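PDB 3U9L: 3-oxoacyl-[acyl-carrier-protein] reductase, which probably catalyses the NADPH-dependent reduction of 3-oxoacyl groups carried on acyl carrier protein, as a member of the short-chain dehydrogenase/reductase family. Local coordinates for residues L140-S145 against R250-A255; I183-I188 against R259-H264. All blocks are in the same frame, centred on the assembly; numbering follows the deposited sequence.

Contact 1. Residues L140-S145 against R250-A255; sequences LLIWIS and RVVGTA
V251, on the last turn of helix 242-252, meets L140 and I142 of strand 139-144 with a single methyl, CG1. That branch lies anti to the backbone N (chi1 170°), which turns it toward L140 and I142. It comes tip to tip with I142: V251 CG1 stands 4.2 Å from I142 CD1 and 4.3 Å from L140 CD2. V251 also lies against S186 of strand 183-190 and V263 of strand 262-265.

V252, one residue on, uses its other branch. V252 CG2 sits 3.8 Å from I142 CD1, the closest approach between the two segments, and the two side chains cross at about a right angle; L140 CD2 is a looser neighbour of V252 CG2, at 4.4 Å. The extended end of I142 (chi2 -178°) thus places CD1 where both valines reach it. V252 also packs on K6 and H30.

After V252 the chain turns away from the strand. T254 closes this turn on its own segment: T254 OG1 donates to R250 O at 2.8 Å, and T254 N donates to V251 O at 3.1 Å. The side chain of R259 touches L140 as well.

All four touching side chains are buried and aliphatic, and they meet by methyl groups alone. This is the helix-on-sheet packing of a Rossmann-type alpha/beta fold, here with the helix preceding the last strand packed against the central parallel sheet of a short-chain dehydrogenase/reductase.

Contact 2. Residues I183-I188 against R259-H264; sequences IETSII and RPFRVH
I187 lays its CD1 over one face of the R262 guanidinium, 3.8 Å above the plane and offset toward its rim, while the same methyl touches F261 CZ at 3.9 Å. I187 lies side by side with both, pointing the same way, and shares with R262 a face of the Rossmann-type parallel sheet, where strand 262-265 adds to strand 183-190 as the edge strand within the chain. R262 continues to salt bridges with D168 and D280. On the opposite face, I188 CD1 packs against V263 CB.

Before the edge strand, E184 OE2 accepts from R259 N at 3.2 Å, nearly in line with the C-O bond, and E184 OE1, which also takes G257 N, is met by R259 NH1 from above the carboxylate plane in a salt bridge. R259 NE holds V251 O and R259 NH2 holds V252 O. An alanine here would probably leave R259 NH1 without its charged mate and R259 N and G257 N without their acceptors.

A water bridges T185 O and R259 O. S186 OG donates to P260 O at 3.0 Å. Parallel pairing follows: I187 N donates to F261 O at 2.7 Å, and V263 N to I187 O at 2.8 Å.

Overall arrangement
Both contacts are buried and gather on neighbouring strands of one sheet, their centres about 6 Å apart. Contact 1 is helix on sheet and wholly apolar across its segments; contact 2 is strand beside strand, with backbone hydrogen bonds, a salt bridge and a water, and it buries about four times the surface. Some residues of contact 2 are partly exposed, as suits the sheet's margin. Strands 139-144 and 183-190 are themselves joined, probably by hydrogen bonds, through W143 O with I188 N and S145 N with I188 O. R259, a residue of contact 2, reaches back to the helical segment of contact 1, whose helix 242-252 precedes strand 262-265 in the chain.

Contact 1. Residues L140-S145 against R250-A255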
ATOM      1  N   LEU A 140     -19.035 -13.226  -4.743  1.00 19.87           N
ATOM      2  CA  LEU A 140     -18.337 -12.848  -3.509  1.00 20.11           C
ATOM      3  C   LEU A 140     -16.892 -12.834  -3.802  1.00 21.16           C
ATOM      4  O   LEU A 140     -16.378 -13.830  -4.356  1.00 20.12           O
ATOM      5  CB  LEU A 140     -18.598 -13.855  -2.404  1.00 20.53           C
ATOM      6  CG  LEU A 140     -17.823 -13.800  -1.061  1.00 21.68           C
ATOM      7  CD1 LEU A 140     -18.174 -12.536  -0.214  1.00 20.59           C
ATOM      8  CD2 LEU A 140     -18.140 -15.068  -0.266  1.00 20.76           C
ATOM      9  N   LEU A 141     -16.239 -11.700  -3.491  1.00 20.43           N
ATOM     10  CA  LEU A 141     -14.791 -11.597  -3.504  1.00 19.40           C
ATOM     11  C   LEU A 141     -14.308 -11.755  -2.088  1.00 19.82           C
ATOM     12  O   LEU A 141     -14.802 -11.076  -1.147  1.00 19.64           O
ATOM     13  CB  LEU A 141     -14.319 -10.212  -4.015  1.00 20.72           C
ATOM     14  CG  LEU A 141     -13.970 -10.088  -5.481  1.00 20.32           C
ATOM     15  CD1 LEU A 141     -15.243 -10.604  -6.245  1.00 22.26           C
ATOM     16  CD2 LEU A 141     -13.688  -8.662  -5.817  1.00 18.02           C
ATOM     17  N   ILE A 142     -13.326 -12.626  -1.921  1.00 17.13           N
ATOM     18  CA  ILE A 142     -12.666 -12.750  -0.633  1.00 17.46           C
ATOM     19  C   ILE A 142     -11.206 -12.425  -0.862  1.00 18.34           C
ATOM     20  O   ILE A 142     -10.551 -12.997  -1.748  1.00 18.89           O
ATOM     21  CB  ILE A 142     -12.827 -14.222  -0.061  1.00 18.42           C
ATOM     22  CG1 ILE A 142     -14.306 -14.594   0.101  1.00 19.27           C
ATOM     23  CG2 ILE A 142     -12.077 -14.412   1.237  1.00 19.15           C
ATOM     24  CD1 ILE A 142     -14.531 -15.978   0.698  1.00 20.73           C
ATOM     25  N   TRP A 143     -10.659 -11.531  -0.049  1.00 16.46           N
ATOM     26  CA  TRP A 143      -9.252 -11.183  -0.197  1.00 16.71           C
ATOM     27  C   TRP A 143      -8.543 -11.690   1.044  1.00 16.63           C
ATOM     28  O   TRP A 143      -9.061 -11.545   2.161  1.00 16.68           O
ATOM     29  CB  TRP A 143      -9.130  -9.649  -0.259  1.00 15.40           C
ATOM     30  CG  TRP A 143      -9.880  -8.974  -1.403  1.00 15.52           C
ATOM     31  CD1 TRP A 143     -11.257  -8.791  -1.512  1.00 16.05           C
ATOM     32  CD2 TRP A 143      -9.301  -8.365  -2.558  1.00 15.81           C
ATOM     33  NE1 TRP A 143     -11.556  -8.083  -2.691  1.00 16.07           N
ATOM     34  CE2 TRP A 143     -10.378  -7.804  -3.334  1.00 17.48           C
ATOM     35  CE3 TRP A 143      -7.983  -8.212  -3.017  1.00 17.14           C
ATOM     36  CZ2 TRP A 143     -10.147  -7.136  -4.538  1.00 15.74           C
ATOM     37  CZ3 TRP A 143      -7.766  -7.514  -4.176  1.00 16.58           C
ATOM     38  CH2 TRP A 143      -8.832  -7.006  -4.936  1.00 15.61           C
ATOM     39  N   ILE A 144      -7.371 -12.279   0.884  1.00 17.27           N
ATOM     40  CA  ILE A 144      -6.554 -12.638   2.060  1.00 17.54           C
ATOM     41  C   ILE A 144      -5.623 -11.505   2.252  1.00 18.74           C
ATOM     42  O   ILE A 144      -4.708 -11.267   1.444  1.00 20.43           O
ATOM     43  CB  ILE A 144      -5.735 -13.937   1.877  1.00 20.60           C
ATOM     44  CG1 ILE A 144      -6.602 -15.052   1.326  1.00 20.28           C
ATOM     45  CG2 ILE A 144      -4.967 -14.309   3.204  1.00 21.72           C
ATOM     46  CD1 ILE A 144      -7.821 -15.308   2.130  1.00 21.46           C
ATOM     47  N   SER A 145      -5.856 -10.757   3.311  1.00 18.60           N
ATOM     48  CA  SER A 145      -5.126  -9.559   3.529  1.00 18.45           C
ATOM     49  C   SER A 145      -4.051  -9.965   4.549  1.00 21.76           C
ATOM     50  O   SER A 145      -3.574 -11.105   4.506  1.00 20.01           O
ATOM     51  CB  SER A 145      -6.061  -8.512   4.113  1.00 18.56           C
ATOM     52  OG  SER A 145      -5.435  -7.272   4.257  1.00 20.18           O
ATOM     53  N   ARG A 250     -16.676 -20.825   6.823  1.00 27.00           N
ATOM     54  CA  ARG A 250     -17.786 -20.111   7.507  1.00 27.08           C
ATOM     55  C   ARG A 250     -18.270 -18.870   6.778  1.00 26.74           C
ATOM     56  O   ARG A 250     -19.469 -18.628   6.707  1.00 28.38           O
ATOM     57  CB  ARG A 250     -17.437 -19.722   8.950  1.00 27.51           C
ATOM     58  CG  ARG A 250     -17.609 -20.863   9.924  1.00 34.78           C
ATOM     59  CD  ARG A 250     -17.385 -20.433  11.426  1.00 35.81           C
ATOM     60  NE  ARG A 250     -16.068 -19.797  11.593  1.00 40.40           N
ATOM     61  CZ  ARG A 250     -14.995 -20.383  12.120  1.00 39.16           C
ATOM     62  NH1 ARG A 250     -15.060 -21.652  12.573  1.00 39.13           N
ATOM     63  NH2 ARG A 250     -13.856 -19.696  12.176  1.00 37.59           N
ATOM     64  N   VAL A 251     -17.364 -18.043   6.254  1.00 25.74           N
ATOM     65  CA  VAL A 251     -17.833 -16.913   5.422  1.00 25.01           C
ATOM     66  C   VAL A 251     -18.659 -17.374   4.222  1.00 25.55           C
ATOM     67  O   VAL A 251     -19.760 -16.861   3.950  1.00 24.47           O
ATOM     68  CB  VAL A 251     -16.630 -16.071   4.939  1.00 23.80           C
ATOM     69  CG1 VAL A 251     -17.051 -15.044   3.890  1.00 22.66           C
ATOM     70  CG2 VAL A 251     -15.956 -15.382   6.145  1.00 21.54           C
ATOM     71  N   VAL A 252     -18.096 -18.309   3.465  1.00 24.66           N
ATOM     72  CA  VAL A 252     -18.783 -18.821   2.289  1.00 26.65           C
ATOM     73  C   VAL A 252     -20.134 -19.450   2.677  1.00 26.86           C
ATOM     74  O   VAL A 252     -21.106 -19.262   1.995  1.00 29.06           O
ATOM     75  CB  VAL A 252     -17.917 -19.827   1.507  1.00 25.43           C
ATOM     76  CG1 VAL A 252     -18.758 -20.533   0.496  1.00 23.92           C
ATOM     77  CG2 VAL A 252     -16.776 -19.089   0.824  1.00 25.38           C
ATOM     78  N   GLY A 253     -20.198 -20.105   3.823  1.00 28.04           N
ATOM     79  CA  GLY A 253     -21.453 -20.698   4.255  1.00 29.97           C
ATOM     80  C   GLY A 253     -22.458 -19.760   4.906  1.00 31.83           C
ATOM     81  O   GLY A 253     -23.537 -20.210   5.287  1.00 33.65           O
ATOM     82  N   THR A 254     -22.123 -18.472   5.063  1.00 29.84           N
ATOM     83  CA  THR A 254     -23.048 -17.499   5.639  1.00 28.27           C
ATOM     84  C   THR A 254     -23.982 -17.019   4.548  1.00 30.82           C
ATOM     85  O   THR A 254     -23.564 -16.913   3.399  1.00 30.75           O
ATOM     86  CB  THR A 254     -22.277 -16.300   6.203  1.00 29.40           C
ATOM     87  OG1 THR A 254     -21.479 -16.759   7.275  1.00 28.23           O
ATOM     88  CG2 THR A 254     -23.233 -15.230   6.746  1.00 31.16           C
ATOM     89  N   ALA A 255     -25.237 -16.708   4.893  1.00 31.61           N
ATOM     90  CA  ALA A 255     -26.224 -16.299   3.885  1.00 33.43           C
ATOM     91  C   ALA A 255     -25.815 -15.023   3.156  1.00 32.70           C
ATOM     92  O   ALA A 255     -25.122 -14.163   3.710  1.00 30.46           O
ATOM     93  CB  ALA A 255     -27.638 -16.149   4.507  1.00 32.99           C
TER

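Contact 2. Residues I183-I188 against R259-H264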
ATOM      1  N   ILE A 183     -22.248  -7.437  -5.950  1.00 20.46           N
ATOM      2  CA  ILE A 183     -21.100  -8.240  -5.562  1.00 21.34           C
ATOM      3  C   ILE A 183     -20.629  -7.933  -4.122  1.00 21.87           C
ATOM      4  O   ILE A 183     -20.421  -6.783  -3.748  1.00 19.31           O
ATOM      5  CB  ILE A 183     -19.972  -8.145  -6.584  1.00 20.58           C
ATOM      6  CG1 ILE A 183     -20.452  -8.789  -7.901  1.00 22.82           C
ATOM      7  CG2 ILE A 183     -18.677  -8.843  -6.106  1.00 21.19           C
ATOM      8  CD1 ILE A 183     -19.560  -8.320  -9.084  1.00 22.64           C
ATOM      9  N   GLU A 184     -20.525  -8.986  -3.336  1.00 20.28           N
ATOM     10  CA  GLU A 184     -20.200  -8.894  -1.930  1.00 22.60           C
ATOM     11  C   GLU A 184     -18.682  -9.010  -1.750  1.00 21.76           C
ATOM     12  O   GLU A 184     -18.001  -9.592  -2.595  1.00 19.88           O
ATOM     13  CB  GLU A 184     -20.885 -10.033  -1.189  1.00 24.94           C
ATOM     14  CG  GLU A 184     -21.200  -9.707   0.274  1.00 29.93           C
ATOM     15  CD  GLU A 184     -22.246 -10.667   0.899  1.00 33.28           C
ATOM     16  OE1 GLU A 184     -22.842 -11.461   0.092  1.00 32.19           O
ATOM     17  OE2 GLU A 184     -22.458 -10.591   2.174  1.00 31.25           O
ATOM     18  N   THR A 185     -18.174  -8.507  -0.631  1.00 20.81           N
ATOM     19  CA  THR A 185     -16.753  -8.577  -0.315  1.00 19.84           C
ATOM     20  C   THR A 185     -16.560  -9.017   1.124  1.00 21.45           C
ATOM     21  O   THR A 185     -17.267  -8.546   2.041  1.00 21.40           O
ATOM     22  CB  THR A 185     -16.090  -7.208  -0.419  1.00 19.77           C
ATOM     23  OG1 THR A 185     -16.104  -6.771  -1.785  1.00 20.05           O
ATOM     24  CG2 THR A 185     -14.617  -7.282   0.037  1.00 17.66           C
ATOM     25  N   SER A 186     -15.582  -9.884   1.338  1.00 18.66           N
ATOM     26  CA  SER A 186     -15.177 -10.215   2.675  1.00 17.65           C
ATOM     27  C   SER A 186     -13.634 -10.304   2.691  1.00 19.10           C
ATOM     28  O   SER A 186     -13.018 -10.866   1.756  1.00 18.25           O
ATOM     29  CB  SER A 186     -15.901 -11.511   3.124  1.00 20.11           C
ATOM     30  OG  SER A 186     -15.436 -11.858   4.419  1.00 26.95           O
ATOM     31  N   ILE A 187     -12.996  -9.707   3.709  1.00 15.98           N
ATOM     32  CA  ILE A 187     -11.569  -9.638   3.755  1.00 15.73           C
ATOM     33  C   ILE A 187     -11.087 -10.430   4.984  1.00 18.25           C
ATOM     34  O   ILE A 187     -11.513 -10.203   6.110  1.00 17.95           O
ATOM     35  CB  ILE A 187     -11.043  -8.196   3.886  1.00 17.19           C
ATOM     36  CG1 ILE A 187     -11.539  -7.323   2.696  1.00 16.69           C
ATOM     37  CG2 ILE A 187      -9.501  -8.241   3.969  1.00 16.74           C
ATOM     38  CD1 ILE A 187     -11.223  -5.803   2.687  1.00 17.16           C
ATOM     39  N   ILE A 188     -10.214 -11.379   4.741  1.00 16.75           N
ATOM     40  CA  ILE A 188      -9.659 -12.190   5.803  1.00 18.43           C
ATOM     41  C   ILE A 188      -8.337 -11.542   6.204  1.00 17.31           C
ATOM     42  O   ILE A 188      -7.484 -11.224   5.363  1.00 16.57           O
ATOM     43  CB  ILE A 188      -9.411 -13.647   5.323  1.00 17.82           C
ATOM     44  CG1 ILE A 188     -10.650 -14.233   4.564  1.00 18.18           C
ATOM     45  CG2 ILE A 188      -8.931 -14.506   6.465  1.00 17.99           C
ATOM     46  CD1 ILE A 188     -12.014 -14.179   5.312  1.00 18.88           C
ATOM     47  N   ARG A 259     -22.677 -11.647   5.141  1.00 26.63           N
ATOM     48  CA  ARG A 259     -21.245 -11.896   5.352  1.00 26.36           C
ATOM     49  C   ARG A 259     -20.478 -10.752   6.048  1.00 24.73           C
ATOM     50  O   ARG A 259     -20.668  -9.577   5.726  1.00 24.59           O
ATOM     51  CB  ARG A 259     -20.610 -12.281   4.022  1.00 25.77           C
ATOM     52  CG  ARG A 259     -21.252 -13.537   3.486  1.00 26.50           C
ATOM     53  CD  ARG A 259     -20.622 -13.978   2.225  1.00 26.99           C
ATOM     54  NE  ARG A 259     -21.061 -15.321   1.837  1.00 27.03           N
ATOM     55  CZ  ARG A 259     -21.866 -15.587   0.802  1.00 29.29           C
ATOM     56  NH1 ARG A 259     -22.294 -14.604   0.016  1.00 26.34           N
ATOM     57  NH2 ARG A 259     -22.177 -16.849   0.510  1.00 29.28           N
ATOM     58  N   PRO A 260     -19.575 -11.099   6.988  1.00 23.94           N
ATOM     59  CA  PRO A 260     -18.804 -10.047   7.656  1.00 22.79           C
ATOM     60  C   PRO A 260     -17.920  -9.384   6.618  1.00 23.41           C
ATOM     61  O   PRO A 260     -17.470 -10.094   5.720  1.00 23.72           O
ATOM     62  CB  PRO A 260     -17.904 -10.807   8.641  1.00 24.07           C
ATOM     63  CG  PRO A 260     -18.054 -12.342   8.289  1.00 24.91           C
ATOM     64  CD  PRO A 260     -19.055 -12.473   7.180  1.00 24.12           C
ATOM     65  N   PHE A 261     -17.626  -8.098   6.783  1.00 21.21           N
ATOM     66  CA  PHE A 261     -16.659  -7.402   5.936  1.00 21.26           C
ATOM     67  C   PHE A 261     -15.160  -7.820   6.158  1.00 20.60           C
ATOM     68  O   PHE A 261     -14.458  -7.992   5.200  1.00 19.04           O
ATOM     69  CB  PHE A 261     -16.811  -5.881   6.105  1.00 21.91           C
ATOM     70  CG  PHE A 261     -15.967  -5.077   5.153  1.00 21.79           C
ATOM     71  CD1 PHE A 261     -16.238  -5.088   3.800  1.00 22.73           C
ATOM     72  CD2 PHE A 261     -14.906  -4.307   5.615  1.00 22.20           C
ATOM     73  CE1 PHE A 261     -15.470  -4.353   2.910  1.00 22.45           C
ATOM     74  CE2 PHE A 261     -14.129  -3.549   4.728  1.00 23.18           C
ATOM     75  CZ  PHE A 261     -14.412  -3.579   3.369  1.00 22.33           C
ATOM     76  N   ARG A 262     -14.771  -8.016   7.402  1.00 21.35           N
ATOM     77  CA  ARG A 262     -13.455  -8.525   7.744  1.00 20.17           C
ATOM     78  C   ARG A 262     -13.536  -9.638   8.762  1.00 21.72           C
ATOM     79  O   ARG A 262     -14.366  -9.585   9.619  1.00 20.58           O
ATOM     80  CB  ARG A 262     -12.538  -7.460   8.299  1.00 22.03           C
ATOM     81  CG  ARG A 262     -12.150  -6.408   7.392  1.00 23.77           C
ATOM     82  CD  ARG A 262     -11.210  -5.492   8.040  1.00 22.41           C
ATOM     83  NE  ARG A 262     -10.848  -4.438   7.141  1.00 25.24           N
ATOM     84  CZ  ARG A 262      -9.924  -4.518   6.221  1.00 20.34           C
ATOM     85  NH1 ARG A 262      -9.725  -3.492   5.452  1.00 19.86           N
ATOM     86  NH2 ARG A 262      -9.032  -5.444   6.264  1.00 20.94           N
ATOM     87  N   VAL A 263     -12.644 -10.613   8.674  1.00 20.40           N
ATOM     88  CA  VAL A 263     -12.614 -11.693   9.677  1.00 20.17           C
ATOM     89  C   VAL A 263     -11.152 -11.720  10.103  1.00 20.81           C
ATOM     90  O   VAL A 263     -10.259 -11.778   9.257  1.00 19.48           O
ATOM     91  CB  VAL A 263     -13.100 -13.086   9.122  1.00 20.09           C
ATOM     92  CG1 VAL A 263     -12.916 -14.189  10.147  1.00 21.55           C
ATOM     93  CG2 VAL A 263     -14.573 -13.037   8.720  1.00 20.99           C
ATOM     94  N   HIS A 264     -10.920 -11.591  11.405  1.00 20.35           N
ATOM     95  CA  HIS A 264      -9.585 -11.550  12.001  1.00 20.29           C
ATOM     96  C   HIS A 264      -9.233 -12.948  12.515  1.00 21.31           C
ATOM     97  O   HIS A 264      -9.992 -13.538  13.281  1.00 21.84           O
ATOM     98  CB  HIS A 264      -9.512 -10.456  13.085  1.00 18.95           C
ATOM     99  CG  HIS A 264      -9.785  -9.084  12.535  1.00 19.51           C
ATOM    100  ND1 HIS A 264      -8.828  -8.345  11.869  1.00 19.19           N
ATOM    101  CD2 HIS A 264     -10.924  -8.344  12.481  1.00 19.91           C
ATOM    102  CE1 HIS A 264      -9.369  -7.215  11.434  1.00 19.81           C
ATOM    103  NE2 HIS A 264     -10.637  -7.189  11.776  1.00 19.20           N
TER
HETATM  104  O   HOH W   1     -19.190  -8.192   3.704  1.00 25.65           O